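Local coordinates for MPN domain-containing protein (Archaeoglobus fulgidus, PDB 1OI0) that binds a zinc ion through a JAB1/MPN domain and is probably a metallopeptidase, of the kind linked to proteasomal deubiquitination, at residues 2-7 / 91-96; 104-109 / 116-121. One frame throughout, in Å; residues are numbered along the deposited sequence.

Contact 1: residues 2-7 / 91-96; sequences SSMKIS and GKYHII
Met4 lies over the ring of Tyr93 and Ile6 meets Ile95 in the core of this JAB1/MPN domain. The pairing joins the N-terminal strand 5-6 to strand 93-98 across the interior of a strongly curved mixed sheet. The two strands are not neighbours in that sheet: the CA atoms of Met4 and Tyr93 stand 8.4 Å apart, and side chains alone bridge the gap.

The aromatic contact is a CH-pi interaction, with the sulfur set obliquely farther off. Met4 CB sits over one face of the Tyr93 ring, 3.8 Å from its centroid and 23° off the ring normal, displaced toward the rim where CZ and CE2 lie. With Met4 CG anti to the backbone N (chi1 176°), the chain then bends at chi2 and chi3, folding back so that its methyl returns to the ring and CE comes within 3.5 Å of Tyr93 CE2. Met4 SD, 5.2 Å from the ring centroid, makes a loose Met-aromatic contact. CB of the preceding residue, Lys92, lies over the opposite face, likewise offset toward the rim, so the phenol ring is sandwiched between aliphatic carbons. Met37 of strand 36-42 also touches both Met4 and Tyr93.

The polar bonds stay on the N-terminal side of the contact. Ser3 OG bonds to Met4 O at 2.9 Å, tilted out of the carbonyl plane, while Lys5 NZ reaches back to Ser3 O and also forms a salt bridge with Asp35, outside the segment.

The second contact is aliphatic. Leu118 touches Met4, Ile6 and Ile95. Both isoleucine chains are extended at chi2 and reach toward each other tip to tip, with Ile6 CD1 3.7 Å from Ile95 CD1.

Contact 2: residues 104-109 / 116-121; sequences NSWKCY and VELEVV
Two first torsions direct Trp106 and Cys108 at the C-terminal segment. Trp106 has CG between its backbone N and carbonyl carbon (chi1 66°), which carries the indole out to Leu118 and Val120; Cys108 has SG anti to the backbone N (chi1 -170°), beside the carbonyl carbon and against the leucine branch.

Leu118 is the common partner. Its CG lies 3.6 Å from Cys108 SG, and CD1 is equally near the sulfur, so the thiol rests against the fork of the leucine. The same CD1 also lies 4.0 Å from Trp106 CZ3, with Leu118 CB near the same six-membered ring, which crosses the leucine chain at a slant. Farther along, Val120 CG2 approaches Trp106 CZ2 at 4.1 Å, also obliquely. Leu11 of helix 8-21 touches both Trp106 and Val120, bringing the helix against this apolar patch.

At the other end the backbones meet. Val116 N donates to Cys108 O at 2.9 Å in a nearly straight bond (N-H...O 164°). The return link is made by solvent: a water accepts from Cys108 N at 2.9 Å and donates to Val116 O at the same distance. The water thus satisfies two main-chain groups where the strands spread apart. Beyond it the segments diverge and side chains take over the contact.

Tyr109 turns its CB away from the C-terminal segment, and its OH bonds to Cys77 O; the bound zinc is about 8 Å from the Tyr109 side chain. The whole is an antiparallel hairpin whose second arm peels off strand 106-110 and crosses to strand 5-6, closing the curved sheet of the JAB1/MPN domain over an apolar core.

Overall arrangement
Contacts 1 and 2 lie side by side in one hydrophobic core, their centres 7 Å apart, and come in series along the chain, 2-7/91-96 closing before 104-109/116-121 opens. They share one mixed sheet. Strands 93-98 and 106-110 are antiparallel neighbours, bonded from Ile96 N to Lys107 O (2.9 Å), whereas strands 5-6 and 119-120 run parallel; each contact runs from one member of the first pair to one member of the second. The contacts also meet directly, Ile95 CD1 lying 3.5 Å from Leu118 CD1. Together they bring the N-terminal and the last modelled residues against strands 93-98 and 106-110; strand 93-98 in turn borders strand 64-72, which carries the zinc ligands His70 and His72.

Contact 1: residues 2-7 / 91-96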
ATOM      1  N   SER A   2      -8.571  14.738  -8.742  1.00 18.41           N
ATOM      2  CA  SER A   2      -7.547  14.361  -9.706  1.00 19.04           C
ATOM      3  C   SER A   2      -6.297  13.837  -9.017  1.00 21.72           C
ATOM      4  O   SER A   2      -5.182  14.035  -9.493  1.00 22.83           O
ATOM      5  CB  SER A   2      -7.190  15.542 -10.619  1.00 18.03           C
ATOM      6  OG  SER A   2      -8.200  15.735 -11.595  1.00 16.42           O
ATOM      7  N   SER A   3      -6.493  13.181  -7.877  1.00 20.45           N
ATOM      8  CA  SER A   3      -5.376  12.590  -7.149  1.00 22.89           C
ATOM      9  C   SER A   3      -5.466  11.112  -7.473  1.00 23.04           C
ATOM     10  O   SER A   3      -6.411  10.672  -8.141  1.00 21.89           O
ATOM     11  CB  SER A   3      -5.527  12.779  -5.637  1.00 20.98           C
ATOM     12  OG  SER A   3      -6.478  11.868  -5.099  1.00 19.89           O
ATOM     13  N   MET A   4      -4.486  10.338  -7.020  1.00 21.41           N
ATOM     14  CA  MET A   4      -4.532   8.907  -7.262  1.00 23.34           C
ATOM     15  C   MET A   4      -5.735   8.379  -6.495  1.00 21.36           C
ATOM     16  O   MET A   4      -6.162   8.972  -5.495  1.00 20.55           O
ATOM     17  CB  MET A   4      -3.247   8.234  -6.774  1.00 25.25           C
ATOM     18  CG  MET A   4      -3.244   6.715  -6.900  1.00 27.43           C
ATOM     19  SD  MET A   4      -3.662   6.100  -8.551  1.00 30.19           S
ATOM     20  CE  MET A   4      -2.232   6.626  -9.461  1.00 35.28           C
ATOM     21  N   LYS A   5      -6.289   7.275  -6.976  1.00 22.08           N
ATOM     22  CA  LYS A   5      -7.453   6.675  -6.351  1.00 21.43           C
ATOM     23  C   LYS A   5      -7.187   5.207  -6.077  1.00 22.82           C
ATOM     24  O   LYS A   5      -6.292   4.609  -6.671  1.00 23.46           O
ATOM     25  CB  LYS A   5      -8.663   6.813  -7.275  1.00 24.41           C
ATOM     26  CG  LYS A   5      -8.991   8.253  -7.635  1.00 24.22           C
ATOM     27  CD  LYS A   5     -10.004   8.337  -8.765  1.00 21.60           C
ATOM     28  CE  LYS A   5     -10.334   9.789  -9.087  1.00 22.41           C
ATOM     29  NZ  LYS A   5      -9.112  10.562  -9.458  1.00 21.90           N
ATOM     30  N   ILE A   6      -7.965   4.639  -5.166  1.00 20.88           N
ATOM     31  CA  ILE A   6      -7.839   3.231  -4.827  1.00 20.17           C
ATOM     32  C   ILE A   6      -9.244   2.688  -4.643  1.00 20.82           C
ATOM     33  O   ILE A   6     -10.101   3.354  -4.062  1.00 23.11           O
ATOM     34  CB  ILE A   6      -7.012   3.018  -3.532  1.00 19.50           C
ATOM     35  CG1 ILE A   6      -6.835   1.518  -3.282  1.00 20.74           C
ATOM     36  CG2 ILE A   6      -7.691   3.696  -2.341  1.00 19.01           C
ATOM     37  CD1 ILE A   6      -5.848   1.192  -2.174  1.00 20.13           C
ATOM     38  N   SER A   7      -9.492   1.490  -5.157  1.00 22.34           N
ATOM     39  CA  SER A   7     -10.808   0.892  -5.031  1.00 23.72           C
ATOM     40  C   SER A   7     -10.992   0.356  -3.619  1.00 24.87           C
ATOM     41  O   SER A   7     -10.036  -0.093  -2.986  1.00 24.95           O
ATOM     42  CB  SER A   7     -10.979  -0.245  -6.041  1.00 23.77           C
ATOM     43  OG  SER A   7     -10.153  -1.351  -5.716  1.00 26.66           O
ATOM     44  N   GLY A  91       8.161   3.620  -8.053  1.00 28.58           N
ATOM     45  CA  GLY A  91       6.778   3.849  -7.690  1.00 25.29           C
ATOM     46  C   GLY A  91       6.515   5.221  -7.107  1.00 26.09           C
ATOM     47  O   GLY A  91       7.320   5.770  -6.354  1.00 24.98           O
ATOM     48  N   LYS A  92       5.355   5.763  -7.452  1.00 24.31           N
ATOM     49  CA  LYS A  92       4.948   7.082  -6.996  1.00 25.81           C
ATOM     50  C   LYS A  92       4.239   7.047  -5.643  1.00 23.86           C
ATOM     51  O   LYS A  92       4.415   7.944  -4.820  1.00 24.75           O
ATOM     52  CB  LYS A  92       4.016   7.714  -8.032  1.00 26.77           C
ATOM     53  CG  LYS A  92       4.504   7.615  -9.467  1.00 35.47           C
ATOM     54  CD  LYS A  92       3.469   8.170 -10.438  1.00 38.77           C
ATOM     55  CE  LYS A  92       3.877   7.936 -11.885  1.00 41.29           C
ATOM     56  NZ  LYS A  92       3.959   6.484 -12.216  1.00 43.09           N
ATOM     57  N   TYR A  93       3.453   6.000  -5.406  1.00 19.71           N
ATOM     58  CA  TYR A  93       2.689   5.894  -4.171  1.00 19.89           C
ATOM     59  C   TYR A  93       3.022   4.669  -3.346  1.00 16.35           C
ATOM     60  O   TYR A  93       3.282   3.597  -3.884  1.00 19.18           O
ATOM     61  CB  TYR A  93       1.201   5.884  -4.499  1.00 22.48           C
ATOM     62  CG  TYR A  93       0.788   7.068  -5.334  1.00 25.78           C
ATOM     63  CD1 TYR A  93       0.656   8.330  -4.764  1.00 25.38           C
ATOM     64  CD2 TYR A  93       0.572   6.934  -6.702  1.00 23.99           C
ATOM     65  CE1 TYR A  93       0.320   9.436  -5.537  1.00 26.23           C
ATOM     66  CE2 TYR A  93       0.237   8.032  -7.486  1.00 27.37           C
ATOM     67  CZ  TYR A  93       0.112   9.277  -6.894  1.00 29.12           C
ATOM     68  OH  TYR A  93      -0.224  10.367  -7.659  1.00 30.29           O
ATOM     69  N   HIS A  94       2.999   4.840  -2.031  1.00 18.71           N
ATOM     70  CA  HIS A  94       3.304   3.742  -1.130  1.00 18.44           C
ATOM     71  C   HIS A  94       2.390   3.726   0.080  1.00 15.83           C
ATOM     72  O   HIS A  94       2.360   4.663   0.872  1.00 19.89           O
ATOM     73  CB  HIS A  94       4.771   3.824  -0.705  1.00 19.16           C
ATOM     74  CG  HIS A  94       5.725   3.793  -1.857  1.00 16.19           C
ATOM     75  ND1 HIS A  94       6.124   4.932  -2.525  1.00 23.33           N
ATOM     76  CD2 HIS A  94       6.304   2.756  -2.506  1.00 16.87           C
ATOM     77  CE1 HIS A  94       6.906   4.597  -3.534  1.00 18.26           C
ATOM     78  NE2 HIS A  94       7.032   3.283  -3.546  1.00 23.08           N
ATOM     79  N   ILE A  95       1.637   2.639   0.211  1.00 17.58           N
ATOM     80  CA  ILE A  95       0.704   2.488   1.314  1.00 16.64           C
ATOM     81  C   ILE A  95       1.265   1.630   2.442  1.00 13.43           C
ATOM     82  O   ILE A  95       1.979   0.662   2.205  1.00 14.76           O
ATOM     83  CB  ILE A  95      -0.606   1.826   0.835  1.00 19.18           C
ATOM     84  CG1 ILE A  95      -1.293   2.724  -0.194  1.00 20.74           C
ATOM     85  CG2 ILE A  95      -1.520   1.532   2.024  1.00 18.97           C
ATOM     86  CD1 ILE A  95      -2.495   2.074  -0.852  1.00 20.23           C
ATOM     87  N   ILE A  96       0.957   2.024   3.668  1.00 15.42           N
ATOM     88  CA  ILE A  96       1.349   1.242   4.834  1.00 15.97           C
ATOM     89  C   ILE A  96       0.061   0.961   5.590  1.00 17.10           C
ATOM     90  O   ILE A  96      -0.723   1.877   5.852  1.00 18.05           O
ATOM     91  CB  ILE A  96       2.292   2.004   5.795  1.00 15.39           C
ATOM     92  CG1 ILE A  96       3.638   2.274   5.121  1.00 16.61           C
ATOM     93  CG2 ILE A  96       2.505   1.177   7.073  1.00 16.70           C
ATOM     94  CD1 ILE A  96       4.631   2.974   6.024  1.00 19.01           C
TER

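Contact 2: residues 104-109 / 116-121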
ATOM      1  N   ASN A 104      -9.790   1.631   8.530  1.00 28.28           N
ATOM      2  CA  ASN A 104      -9.036   2.875   8.437  1.00 29.51           C
ATOM      3  C   ASN A 104      -7.581   2.767   8.886  1.00 27.58           C
ATOM      4  O   ASN A 104      -6.909   3.780   9.089  1.00 26.06           O
ATOM      5  CB  ASN A 104      -9.742   3.960   9.248  1.00 32.62           C
ATOM      6  CG  ASN A 104     -11.189   4.145   8.830  1.00 38.00           C
ATOM      7  OD1 ASN A 104     -11.482   4.381   7.657  1.00 40.22           O
ATOM      8  ND2 ASN A 104     -12.101   4.037   9.789  1.00 39.94           N
ATOM      9  N   SER A 105      -7.094   1.539   9.026  1.00 24.00           N
ATOM     10  CA  SER A 105      -5.721   1.304   9.457  1.00 22.99           C
ATOM     11  C   SER A 105      -4.735   1.349   8.291  1.00 21.06           C
ATOM     12  O   SER A 105      -3.992   0.397   8.057  1.00 21.02           O
ATOM     13  CB  SER A 105      -5.630  -0.052  10.159  1.00 22.14           C
ATOM     14  OG  SER A 105      -6.479  -0.082  11.292  1.00 24.66           O
ATOM     15  N   TRP A 106      -4.728   2.463   7.568  1.00 19.16           N
ATOM     16  CA  TRP A 106      -3.838   2.617   6.430  1.00 20.16           C
ATOM     17  C   TRP A 106      -3.542   4.080   6.131  1.00 19.16           C
ATOM     18  O   TRP A 106      -4.338   4.965   6.447  1.00 22.66           O
ATOM     19  CB  TRP A 106      -4.453   1.976   5.186  1.00 19.93           C
ATOM     20  CG  TRP A 106      -5.703   2.663   4.700  1.00 21.00           C
ATOM     21  CD1 TRP A 106      -6.978   2.453   5.138  1.00 22.71           C
ATOM     22  CD2 TRP A 106      -5.786   3.691   3.703  1.00 21.20           C
ATOM     23  NE1 TRP A 106      -7.853   3.284   4.472  1.00 22.57           N
ATOM     24  CE2 TRP A 106      -7.145   4.055   3.589  1.00 24.45           C
ATOM     25  CE3 TRP A 106      -4.841   4.340   2.898  1.00 22.50           C
ATOM     26  CZ2 TRP A 106      -7.585   5.038   2.700  1.00 23.08           C
ATOM     27  CZ3 TRP A 106      -5.277   5.319   2.013  1.00 27.10           C
ATOM     28  CH2 TRP A 106      -6.639   5.659   1.923  1.00 25.96           C
ATOM     29  N   LYS A 107      -2.387   4.316   5.520  1.00 18.85           N
ATOM     30  CA  LYS A 107      -1.955   5.655   5.126  1.00 19.23           C
ATOM     31  C   LYS A 107      -1.133   5.530   3.847  1.00 18.67           C
ATOM     32  O   LYS A 107      -0.488   4.509   3.615  1.00 19.12           O
ATOM     33  CB  LYS A 107      -1.112   6.305   6.229  1.00 20.95           C
ATOM     34  CG  LYS A 107      -1.853   6.508   7.537  1.00 27.02           C
ATOM     35  CD  LYS A 107      -0.981   7.210   8.561  1.00 33.43           C
ATOM     36  CE  LYS A 107      -1.715   7.383   9.879  1.00 37.14           C
ATOM     37  NZ  LYS A 107      -2.976   8.157   9.709  1.00 39.66           N
ATOM     38  N   CYS A 108      -1.167   6.561   3.007  1.00 16.96           N
ATOM     39  CA  CYS A 108      -0.414   6.542   1.760  1.00 19.67           C
ATOM     40  C   CYS A 108       0.639   7.645   1.767  1.00 16.54           C
ATOM     41  O   CYS A 108       0.421   8.724   2.323  1.00 19.89           O
ATOM     42  CB  CYS A 108      -1.356   6.729   0.563  1.00 20.82           C
ATOM     43  SG  CYS A 108      -0.597   6.430  -1.055  1.00 21.40           S
ATOM     44  N   TYR A 109       1.779   7.359   1.147  1.00 18.86           N
ATOM     45  CA  TYR A 109       2.888   8.304   1.070  1.00 18.98           C
ATOM     46  C   TYR A 109       3.425   8.381  -0.354  1.00 17.36           C
ATOM     47  O   TYR A 109       3.205   7.477  -1.157  1.00 19.19           O
ATOM     48  CB  TYR A 109       4.022   7.866   2.010  1.00 20.08           C
ATOM     49  CG  TYR A 109       3.579   7.631   3.434  1.00 17.40           C
ATOM     50  CD1 TYR A 109       3.065   6.394   3.836  1.00 18.36           C
ATOM     51  CD2 TYR A 109       3.617   8.663   4.372  1.00 17.43           C
ATOM     52  CE1 TYR A 109       2.599   6.199   5.130  1.00 18.90           C
ATOM     53  CE2 TYR A 109       3.150   8.480   5.665  1.00 20.25           C
ATOM     54  CZ  TYR A 109       2.641   7.243   6.039  1.00 18.41           C
ATOM     55  OH  TYR A 109       2.174   7.058   7.317  1.00 23.57           O
ATOM     56  N   VAL A 116       0.166  11.489   1.512  1.00 23.62           N
ATOM     57  CA  VAL A 116      -0.664  12.033   0.445  1.00 21.86           C
ATOM     58  C   VAL A 116      -2.022  11.345   0.476  1.00 22.97           C
ATOM     59  O   VAL A 116      -2.170  10.273   1.062  1.00 23.71           O
ATOM     60  CB  VAL A 116      -0.020  11.811  -0.938  1.00 22.26           C
ATOM     61  CG1 VAL A 116       1.319  12.529  -1.013  1.00 21.40           C
ATOM     62  CG2 VAL A 116       0.151  10.328  -1.199  1.00 21.38           C
ATOM     63  N   GLU A 117      -3.015  11.958  -0.159  1.00 21.41           N
ATOM     64  CA  GLU A 117      -4.348  11.383  -0.173  1.00 21.00           C
ATOM     65  C   GLU A 117      -4.562  10.362  -1.285  1.00 22.07           C
ATOM     66  O   GLU A 117      -3.873  10.362  -2.308  1.00 22.34           O
ATOM     67  CB  GLU A 117      -5.410  12.473  -0.346  1.00 22.47           C
ATOM     68  CG  GLU A 117      -5.393  13.609   0.660  1.00 20.73           C
ATOM     69  CD  GLU A 117      -6.509  14.603   0.388  1.00 23.13           C
ATOM     70  OE1 GLU A 117      -7.141  14.490  -0.685  1.00 25.31           O
ATOM     71  OE2 GLU A 117      -6.751  15.495   1.228  1.00 22.12           O
ATOM     72  N   LEU A 118      -5.531   9.490  -1.056  1.00 20.52           N
ATOM     73  CA  LEU A 118      -5.950   8.498  -2.029  1.00 22.51           C
ATOM     74  C   LEU A 118      -7.464   8.565  -1.965  1.00 23.12           C
ATOM     75  O   LEU A 118      -8.048   8.351  -0.902  1.00 24.22           O
ATOM     76  CB  LEU A 118      -5.499   7.086  -1.652  1.00 23.50           C
ATOM     77  CG  LEU A 118      -4.063   6.669  -1.955  1.00 21.86           C
ATOM     78  CD1 LEU A 118      -3.930   5.172  -1.702  1.00 20.13           C
ATOM     79  CD2 LEU A 118      -3.709   6.989  -3.404  1.00 19.57           C
ATOM     80  N   GLU A 119      -8.108   8.893  -3.078  1.00 20.41           N
ATOM     81  CA  GLU A 119      -9.560   8.948  -3.061  1.00 20.47           C
ATOM     82  C   GLU A 119     -10.070   7.521  -3.206  1.00 22.17           C
ATOM     83  O   GLU A 119      -9.729   6.825  -4.161  1.00 20.40           O
ATOM     84  CB  GLU A 119     -10.095   9.803  -4.213  1.00 21.00           C
ATOM     85  CG  GLU A 119     -11.574  10.123  -4.075  1.00 21.50           C
ATOM     86  CD  GLU A 119     -12.137  10.833  -5.285  1.00 24.02           C
ATOM     87  OE1 GLU A 119     -11.372  11.549  -5.961  1.00 22.42           O
ATOM     88  OE2 GLU A 119     -13.348  10.683  -5.546  1.00 22.24           O
ATOM     89  N   VAL A 120     -10.880   7.083  -2.250  1.00 22.54           N
ATOM     90  CA  VAL A 120     -11.424   5.735  -2.297  1.00 24.70           C
ATOM     91  C   VAL A 120     -12.648   5.739  -3.202  1.00 26.97           C
ATOM     92  O   VAL A 120     -13.583   6.509  -2.988  1.00 29.73           O
ATOM     93  CB  VAL A 120     -11.829   5.242  -0.894  1.00 25.24           C
ATOM     94  CG1 VAL A 120     -12.363   3.819  -0.980  1.00 26.17           C
ATOM     95  CG2 VAL A 120     -10.634   5.311   0.045  1.00 24.99           C
ATOM     96  N   VAL A 121     -12.633   4.881  -4.216  1.00 27.49           N
ATOM     97  CA  VAL A 121     -13.745   4.798  -5.153  1.00 31.51           C
ATOM     98  C   VAL A 121     -14.354   3.401  -5.183  1.00 33.54           C
ATOM     99  O   VAL A 121     -14.030   2.555  -4.350  1.00 33.53           O
ATOM    100  CB  VAL A 121     -13.289   5.174  -6.578  1.00 33.55           C
ATOM    101  CG1 VAL A 121     -12.743   6.592  -6.587  1.00 34.87           C
ATOM    102  CG2 VAL A 121     -12.232   4.201  -7.063  1.00 32.78           C
TER
HETATM  103  O   HOH W   1      -2.896   8.829   3.461  1.00 25.10           O